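PDB 5JBD: inactive glucansucrase from Lactobacillus reuteri, which is an inactive glucansucrase of glycosyl hydrolase family 70, a family built round a TIM barrel. Local coordinates for residues A512-G517 with G536-V541; R566-T571 with L613-P618. All blocks are in the same frame, centred on the assembly; numbering follows the deposited sequence.

Contact 1. Residues A512-G517 with G536-V541; sequences ASVRYG and GMAVLV
S513 and V539 are bonded both ways, each N-H reaching the other's carbonyl: S513 N to V539 O is 2.8 Å and almost straight at 176°. R515 and M537 form the next such pair, and its second bond, from M537 N to R515 O, is the longest of the four at 3.0 Å. Between these pairs the backbones come close enough for V514 CA to sit 3.3 Å from M537 O. The side chains meet more loosely. On one face A512 CB touches L540 CD1 at 4.0 Å and V514 CG2 lies 4.2 Å from A538 CB; small and branched apolar residues suit this side because I554 packs on them. On the other face R515, its chain bent at chi2 and chi3, carries its guanidinium away to the carbonyls of G499 and S455, while S513 OG bonds to Q501. Every touching residue is buried, so the looser part is one of side-chain packing, not a solvent edge. Where strand 512-515 gives way to loop and 537-541 begins, G536 has backbone angles that call for glycine, its CA 3.1 Å from R515 O. The arrangement is a regular antiparallel ladder in the sheet that also holds strands 501-505 and 612-618.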
ATOM      1  N   ALA A 512      11.936 -16.681  30.089  1.00 20.45           N
ATOM      2  CA  ALA A 512      13.331 -16.539  29.673  1.00 19.31           C
ATOM      3  C   ALA A 512      13.473 -17.120  28.274  1.00 20.03           C
ATOM      4  O   ALA A 512      13.051 -18.269  28.018  1.00 20.25           O
ATOM      5  CB  ALA A 512      14.256 -17.255  30.650  1.00 19.70           C
ATOM      6  N   SER A 513      13.983 -16.301  27.355  1.00 20.12           N
ATOM      7  CA  SER A 513      14.298 -16.718  25.986  1.00 19.63           C
ATOM      8  C   SER A 513      15.812 -16.707  25.864  1.00 20.46           C
ATOM      9  O   SER A 513      16.430 -15.658  26.011  1.00 21.13           O
ATOM     10  CB  SER A 513      13.675 -15.771  24.969  1.00 18.83           C
ATOM     11  OG  SER A 513      13.896 -16.252  23.658  1.00 18.16           O
ATOM     12  N   VAL A 514      16.388 -17.893  25.651  1.00 20.36           N
ATOM     13  CA  VAL A 514      17.828 -18.096  25.695  1.00 21.75           C
ATOM     14  C   VAL A 514      18.318 -18.553  24.328  1.00 22.40           C
ATOM     15  O   VAL A 514      17.727 -19.474  23.748  1.00 22.20           O
ATOM     16  CB  VAL A 514      18.212 -19.153  26.754  1.00 22.09           C
ATOM     17  CG1 VAL A 514      19.683 -19.542  26.647  1.00 23.17           C
ATOM     18  CG2 VAL A 514      17.931 -18.610  28.164  1.00 22.65           C
ATOM     19  N   ARG A 515      19.391 -17.932  23.845  1.00 21.40           N
ATOM     20  CA  ARG A 515      20.144 -18.438  22.693  1.00 21.33           C
ATOM     21  C   ARG A 515      21.473 -19.003  23.170  1.00 21.23           C
ATOM     22  O   ARG A 515      22.148 -18.388  23.996  1.00 22.18           O
ATOM     23  CB  ARG A 515      20.336 -17.330  21.644  1.00 20.86           C
ATOM     24  CG  ARG A 515      19.027 -16.769  21.072  1.00 20.50           C
ATOM     25  CD  ARG A 515      18.199 -17.821  20.333  1.00 20.28           C
ATOM     26  NE  ARG A 515      18.903 -18.357  19.164  1.00 20.50           N
ATOM     27  CZ  ARG A 515      19.019 -17.746  17.981  1.00 20.93           C
ATOM     28  NH1 ARG A 515      18.475 -16.552  17.770  1.00 20.59           N
ATOM     29  NH2 ARG A 515      19.701 -18.339  16.989  1.00 20.19           N
ATOM     30  N   TYR A 516      21.836 -20.188  22.686  1.00 21.21           N
ATOM     31  CA  TYR A 516      22.981 -20.919  23.263  1.00 22.91           C
ATOM     32  C   TYR A 516      24.337 -20.519  22.686  1.00 23.60           C
ATOM     33  O   TYR A 516      25.361 -20.844  23.285  1.00 23.81           O
ATOM     34  CB  TYR A 516      22.776 -22.443  23.159  1.00 22.85           C
ATOM     35  CG  TYR A 516      21.591 -22.912  23.961  1.00 22.89           C
ATOM     36  CD1 TYR A 516      21.621 -22.881  25.356  1.00 23.80           C
ATOM     37  CD2 TYR A 516      20.437 -23.363  23.347  1.00 22.81           C
ATOM     38  CE1 TYR A 516      20.524 -23.263  26.118  1.00 23.79           C
ATOM     39  CE2 TYR A 516      19.342 -23.789  24.102  1.00 22.61           C
ATOM     40  CZ  TYR A 516      19.393 -23.729  25.487  1.00 23.88           C
ATOM     41  OH  TYR A 516      18.317 -24.135  26.250  1.00 25.07           O
ATOM     42  N   GLY A 517      24.350 -19.808  21.553  1.00 22.93           N
ATOM     43  CA  GLY A 517      25.596 -19.302  20.962  1.00 23.97           C
ATOM     44  C   GLY A 517      25.946 -19.973  19.641  1.00 25.15           C
ATOM     45  O   GLY A 517      25.416 -21.043  19.302  1.00 23.90           O
ATOM     46  N   GLY A 536      25.762 -16.216  22.573  1.00 23.00           N
ATOM     47  CA  GLY A 536      24.507 -16.536  23.248  1.00 22.72           C
ATOM     48  C   GLY A 536      23.965 -15.336  24.024  1.00 22.97           C
ATOM     49  O   GLY A 536      24.627 -14.310  24.166  1.00 23.70           O
ATOM     50  N   MET A 537      22.744 -15.476  24.524  1.00 23.68           N
ATOM     51  CA  MET A 537      22.012 -14.366  25.162  1.00 25.13           C
ATOM     52  C   MET A 537      20.854 -14.929  25.991  1.00 25.01           C
ATOM     53  O   MET A 537      20.290 -15.970  25.658  1.00 22.69           O
ATOM     54  CB  MET A 537      21.488 -13.382  24.081  1.00 24.87           C
ATOM     55  CG  MET A 537      20.660 -12.190  24.586  1.00 23.90           C
ATOM     56  SD  MET A 537      19.957 -11.144  23.276  1.00 24.74           S
ATOM     57  CE  MET A 537      21.367 -10.120  22.876  1.00 24.03           C
ATOM     58  N   ALA A 538      20.523 -14.231  27.076  1.00 26.09           N
ATOM     59  CA  ALA A 538      19.287 -14.466  27.824  1.00 25.31           C
ATOM     60  C   ALA A 538      18.455 -13.195  27.799  1.00 24.37           C
ATOM     61  O   ALA A 538      18.941 -12.119  28.142  1.00 24.00           O
ATOM     62  CB  ALA A 538      19.595 -14.866  29.256  1.00 25.11           C
ATOM     63  N   VAL A 539      17.200 -13.333  27.379  1.00 24.63           N
ATOM     64  CA  VAL A 539      16.221 -12.260  27.394  1.00 24.86           C
ATOM     65  C   VAL A 539      15.090 -12.634  28.375  1.00 25.18           C
ATOM     66  O   VAL A 539      14.435 -13.660  28.210  1.00 24.23           O
ATOM     67  CB  VAL A 539      15.653 -12.043  25.982  1.00 25.53           C
ATOM     68  CG1 VAL A 539      14.496 -11.045  25.994  1.00 25.81           C
ATOM     69  CG2 VAL A 539      16.759 -11.579  25.048  1.00 25.44           C
ATOM     70  N   LEU A 540      14.877 -11.790  29.377  1.00 23.64           N
ATOM     71  CA  LEU A 540      13.845 -11.992  30.405  1.00 24.67           C
ATOM     72  C   LEU A 540      12.742 -10.981  30.181  1.00 24.57           C
ATOM     73  O   LEU A 540      12.995  -9.782  30.234  1.00 26.05           O
ATOM     74  CB  LEU A 540      14.431 -11.821  31.808  1.00 25.65           C
ATOM     75  CG  LEU A 540      15.013 -13.063  32.471  1.00 28.47           C
ATOM     76  CD1 LEU A 540      16.013 -13.768  31.575  1.00 30.62           C
ATOM     77  CD2 LEU A 540      15.641 -12.711  33.812  1.00 29.59           C
ATOM     78  N   VAL A 541      11.521 -11.462  29.955  1.00 23.72           N
ATOM     79  CA  VAL A 541      10.389 -10.606  29.707  1.00 24.07           C
ATOM     80  C   VAL A 541       9.180 -11.029  30.533  1.00 26.05           C
ATOM     81  O   VAL A 541       8.762 -12.189  30.470  1.00 26.04           O
ATOM     82  CB  VAL A 541      10.020 -10.633  28.215  1.00 24.61           C
ATOM     83  CG1 VAL A 541       8.744  -9.837  27.961  1.00 25.29           C
ATOM     84  CG2 VAL A 541      11.176 -10.091  27.395  1.00 23.96           C
TER

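Contact 2. Residues R566-T571 with L613-P618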
ATOM      1  N   ARG A 566      27.350  -9.967  31.337  1.00 29.80           N
ATOM      2  CA  ARG A 566      27.145  -8.545  31.507  1.00 32.60           C
ATOM      3  C   ARG A 566      25.658  -8.218  31.489  1.00 30.01           C
ATOM      4  O   ARG A 566      24.903  -8.738  30.663  1.00 30.60           O
ATOM      5  CB  ARG A 566      27.855  -7.771  30.376  1.00 37.07           C
ATOM      6  CG  ARG A 566      27.771  -6.258  30.537  1.00 42.40           C
ATOM      7  CD  ARG A 566      28.781  -5.529  29.662  1.00 47.59           C
ATOM      8  NE  ARG A 566      28.416  -5.531  28.237  1.00 49.14           N
ATOM      9  CZ  ARG A 566      27.756  -4.560  27.587  1.00 55.00           C
ATOM     10  NH1 ARG A 566      27.327  -3.455  28.205  1.00 59.86           N
ATOM     11  NH2 ARG A 566      27.517  -4.692  26.283  1.00 53.70           N
ATOM     12  N   ASN A 567      25.268  -7.308  32.370  1.00 28.91           N
ATOM     13  CA  ASN A 567      23.906  -6.807  32.466  1.00 28.32           C
ATOM     14  C   ASN A 567      23.694  -5.769  31.362  1.00 28.50           C
ATOM     15  O   ASN A 567      23.880  -4.562  31.570  1.00 28.77           O
ATOM     16  CB  ASN A 567      23.705  -6.179  33.857  1.00 29.44           C
ATOM     17  CG  ASN A 567      22.256  -5.871  34.170  1.00 30.29           C
ATOM     18  OD1 ASN A 567      21.396  -5.908  33.308  1.00 29.49           O
ATOM     19  ND2 ASN A 567      21.985  -5.557  35.442  1.00 32.01           N
ATOM     20  N   LEU A 568      23.295  -6.239  30.187  1.00 29.24           N
ATOM     21  CA  LEU A 568      23.126  -5.357  29.026  1.00 28.30           C
ATOM     22  C   LEU A 568      21.988  -4.358  29.205  1.00 29.64           C
ATOM     23  O   LEU A 568      22.157  -3.162  28.942  1.00 31.28           O
ATOM     24  CB  LEU A 568      22.869  -6.169  27.761  1.00 29.30           C
ATOM     25  CG  LEU A 568      22.915  -5.373  26.444  1.00 29.68           C
ATOM     26  CD1 LEU A 568      24.354  -5.172  26.009  1.00 30.56           C
ATOM     27  CD2 LEU A 568      22.145  -6.102  25.362  1.00 30.01           C
ATOM     28  N   ILE A 569      20.821  -4.860  29.589  1.00 27.97           N
ATOM     29  CA  ILE A 569      19.657  -4.025  29.893  1.00 27.84           C
ATOM     30  C   ILE A 569      18.991  -4.575  31.149  1.00 27.49           C
ATOM     31  O   ILE A 569      18.788  -5.777  31.253  1.00 26.38           O
ATOM     32  CB  ILE A 569      18.609  -4.030  28.756  1.00 27.34           C
ATOM     33  CG1 ILE A 569      19.230  -3.555  27.434  1.00 28.55           C
ATOM     34  CG2 ILE A 569      17.402  -3.162  29.133  1.00 27.33           C
ATOM     35  CD1 ILE A 569      18.294  -3.633  26.245  1.00 28.53           C
ATOM     36  N   ASP A 570      18.622  -3.684  32.068  1.00 28.28           N
ATOM     37  CA  ASP A 570      17.837  -4.036  33.255  1.00 28.37           C
ATOM     38  C   ASP A 570      16.780  -2.946  33.460  1.00 28.42           C
ATOM     39  O   ASP A 570      16.909  -1.836  32.928  1.00 27.31           O
ATOM     40  CB  ASP A 570      18.751  -4.175  34.484  1.00 29.62           C
ATOM     41  CG  ASP A 570      18.208  -5.154  35.553  1.00 29.46           C
ATOM     42  OD1 ASP A 570      17.008  -5.504  35.541  1.00 28.97           O
ATOM     43  OD2 ASP A 570      19.001  -5.551  36.437  1.00 31.38           O
ATOM     44  N   THR A 571      15.731  -3.271  34.211  1.00 28.30           N
ATOM     45  CA  THR A 571      14.617  -2.347  34.446  1.00 28.40           C
ATOM     46  C   THR A 571      14.811  -1.596  35.776  1.00 29.35           C
ATOM     47  O   THR A 571      15.246  -2.191  36.766  1.00 30.56           O
ATOM     48  CB  THR A 571      13.268  -3.101  34.418  1.00 27.75           C
ATOM     49  OG1 THR A 571      13.154  -3.831  33.185  1.00 26.73           O
ATOM     50  CG2 THR A 571      12.103  -2.161  34.530  1.00 27.89           C
ATOM     51  N   LEU A 613      11.824  -6.253  31.994  1.00 23.95           N
ATOM     52  CA  LEU A 613      12.767  -6.526  30.901  1.00 24.17           C
ATOM     53  C   LEU A 613      14.179  -6.665  31.450  1.00 24.95           C
ATOM     54  O   LEU A 613      14.653  -5.792  32.192  1.00 28.27           O
ATOM     55  CB  LEU A 613      12.734  -5.418  29.822  1.00 24.15           C
ATOM     56  CG  LEU A 613      13.728  -5.586  28.650  1.00 24.34           C
ATOM     57  CD1 LEU A 613      13.515  -6.913  27.907  1.00 23.36           C
ATOM     58  CD2 LEU A 613      13.646  -4.407  27.691  1.00 23.81           C
ATOM     59  N   GLY A 614      14.850  -7.758  31.084  1.00 23.02           N
ATOM     60  CA  GLY A 614      16.272  -7.934  31.379  1.00 23.21           C
ATOM     61  C   GLY A 614      16.982  -8.639  30.233  1.00 22.75           C
ATOM     62  O   GLY A 614      16.421  -9.556  29.645  1.00 24.00           O
ATOM     63  N   VAL A 615      18.216  -8.238  29.934  1.00 22.33           N
ATOM     64  CA  VAL A 615      19.017  -8.898  28.902  1.00 23.06           C
ATOM     65  C   VAL A 615      20.463  -9.108  29.359  1.00 23.49           C
ATOM     66  O   VAL A 615      21.117  -8.147  29.838  1.00 24.37           O
ATOM     67  CB  VAL A 615      18.989  -8.096  27.583  1.00 23.32           C
ATOM     68  CG1 VAL A 615      19.722  -8.870  26.478  1.00 25.00           C
ATOM     69  CG2 VAL A 615      17.553  -7.802  27.184  1.00 22.00           C
ATOM     70  N   TRP A 616      20.957 -10.340  29.195  1.00 22.64           N
ATOM     71  CA  TRP A 616      22.316 -10.738  29.617  1.00 24.30           C
ATOM     72  C   TRP A 616      23.110 -11.283  28.444  1.00 24.79           C
ATOM     73  O   TRP A 616      22.586 -12.097  27.675  1.00 24.94           O
ATOM     74  CB  TRP A 616      22.254 -11.817  30.713  1.00 25.75           C
ATOM     75  CG  TRP A 616      21.580 -11.302  31.952  1.00 26.77           C
ATOM     76  CD1 TRP A 616      20.257 -11.348  32.241  1.00 26.92           C
ATOM     77  CD2 TRP A 616      22.202 -10.596  33.023  1.00 28.85           C
ATOM     78  NE1 TRP A 616      20.010 -10.732  33.444  1.00 28.46           N
ATOM     79  CE2 TRP A 616      21.191 -10.259  33.946  1.00 28.38           C
ATOM     80  CE3 TRP A 616      23.529 -10.211  33.294  1.00 30.63           C
ATOM     81  CZ2 TRP A 616      21.455  -9.558  35.127  1.00 29.86           C
ATOM     82  CZ3 TRP A 616      23.793  -9.512  34.478  1.00 30.95           C
ATOM     83  CH2 TRP A 616      22.756  -9.187  35.373  1.00 30.03           C
ATOM     84  N   VAL A 617      24.368 -10.854  28.324  1.00 24.16           N
ATOM     85  CA  VAL A 617      25.291 -11.370  27.299  1.00 25.00           C
ATOM     86  C   VAL A 617      26.667 -11.677  27.887  1.00 24.69           C
ATOM     87  O   VAL A 617      27.058 -11.064  28.878  1.00 25.13           O
ATOM     88  CB  VAL A 617      25.460 -10.392  26.101  1.00 24.76           C
ATOM     89  CG1 VAL A 617      24.136 -10.216  25.375  1.00 24.91           C
ATOM     90  CG2 VAL A 617      26.023  -9.044  26.530  1.00 25.38           C
ATOM     91  N   PRO A 618      27.412 -12.604  27.271  1.00 24.52           N
ATOM     92  CA  PRO A 618      28.766 -12.865  27.766  1.00 26.34           C
ATOM     93  C   PRO A 618      29.683 -11.630  27.812  1.00 27.26           C
ATOM     94  O   PRO A 618      29.614 -10.769  26.941  1.00 27.77           O
ATOM     95  CB  PRO A 618      29.315 -13.897  26.768  1.00 25.14           C
ATOM     96  CG  PRO A 618      28.093 -14.591  26.239  1.00 24.68           C
ATOM     97  CD  PRO A 618      27.037 -13.531  26.183  1.00 24.53           C
TER
HETATM   98  O   HOH W   1      29.774  -7.992  26.593  1.00 27.38           O
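The indole of W616 packs against N567, its six-membered ring against the backbone and side chain of the asparagine. N567 CA stands over one ring face, N567 CB is 3.4 Å from W616 CZ3, and the amide plane is turned 25° from the ring, with OD1 above the ring plane and displaced toward the rim; the side chains run across each other at an angle. W616 reaches this place because its CG is anti to the carbonyl carbon (chi1 -63°). The amide itself is held from rotating: N567 ND2 donates to D570 OD2 at 3.1 Å and to P586 O. A carboxylate suits D570, whose OD2 also meets S583 and N585 while OD1 accepts from T571 N.

Between N567 and I569 the ladder slips by one residue. L568 and I569 both face V615, a classic beta bulge, and N567 centres an inverse gamma turn; V615 O receives two weak bonds, from L568 N and I569 N, whereas V615 N donates normally to I569 O. The bulge brings two successive apolar side chains against the same valine. L568 runs alongside V615, pointing the same way, with L568 CD2 3.8 Å from V615 CG1, and I569 CB faces V615 CG2 at 4.2 Å. Branched aliphatic groups fit because A492 and L489 of helix 483-496 pack on L568 and I569.

At one end T571 OG1 donates to L613 O at 2.7 Å, in the carbonyl plane and on a lone pair, so the hydroxyl takes up a carbonyl that T571 N meets at a poor angle. At the other, R566 N donates to V617 O at 2.7 Å, and V617 N returns a bond to R566 O. The exposed R566 bends its chain at chi3, and a water in the guanidinium plane links NE to P618 O.

Overall arrangement
Contacts 1 and 2 lie in one antiparallel sheet, their centres about 10 Å apart and contact 2 centred about 38 Å from the centre of the chain. Along the chain they come in series: 512-517 pairs with 536-541 before 566-571 pairs with 613-618. Strands 537-542 and 612-618 are direct neighbours, so across the sheet the order is 510-515, 537-542, 612-618, 564-571. The seam between the contacts is probably bonded from L540 N to G614 O (2.7 Å) and from W616 N to A538 O, and M537 packs on V615 and V617. The last strand thus returns to the middle of the sheet, so the strand pair of contact 1 and the later, non-local pair of contact 2 form one continuous layer.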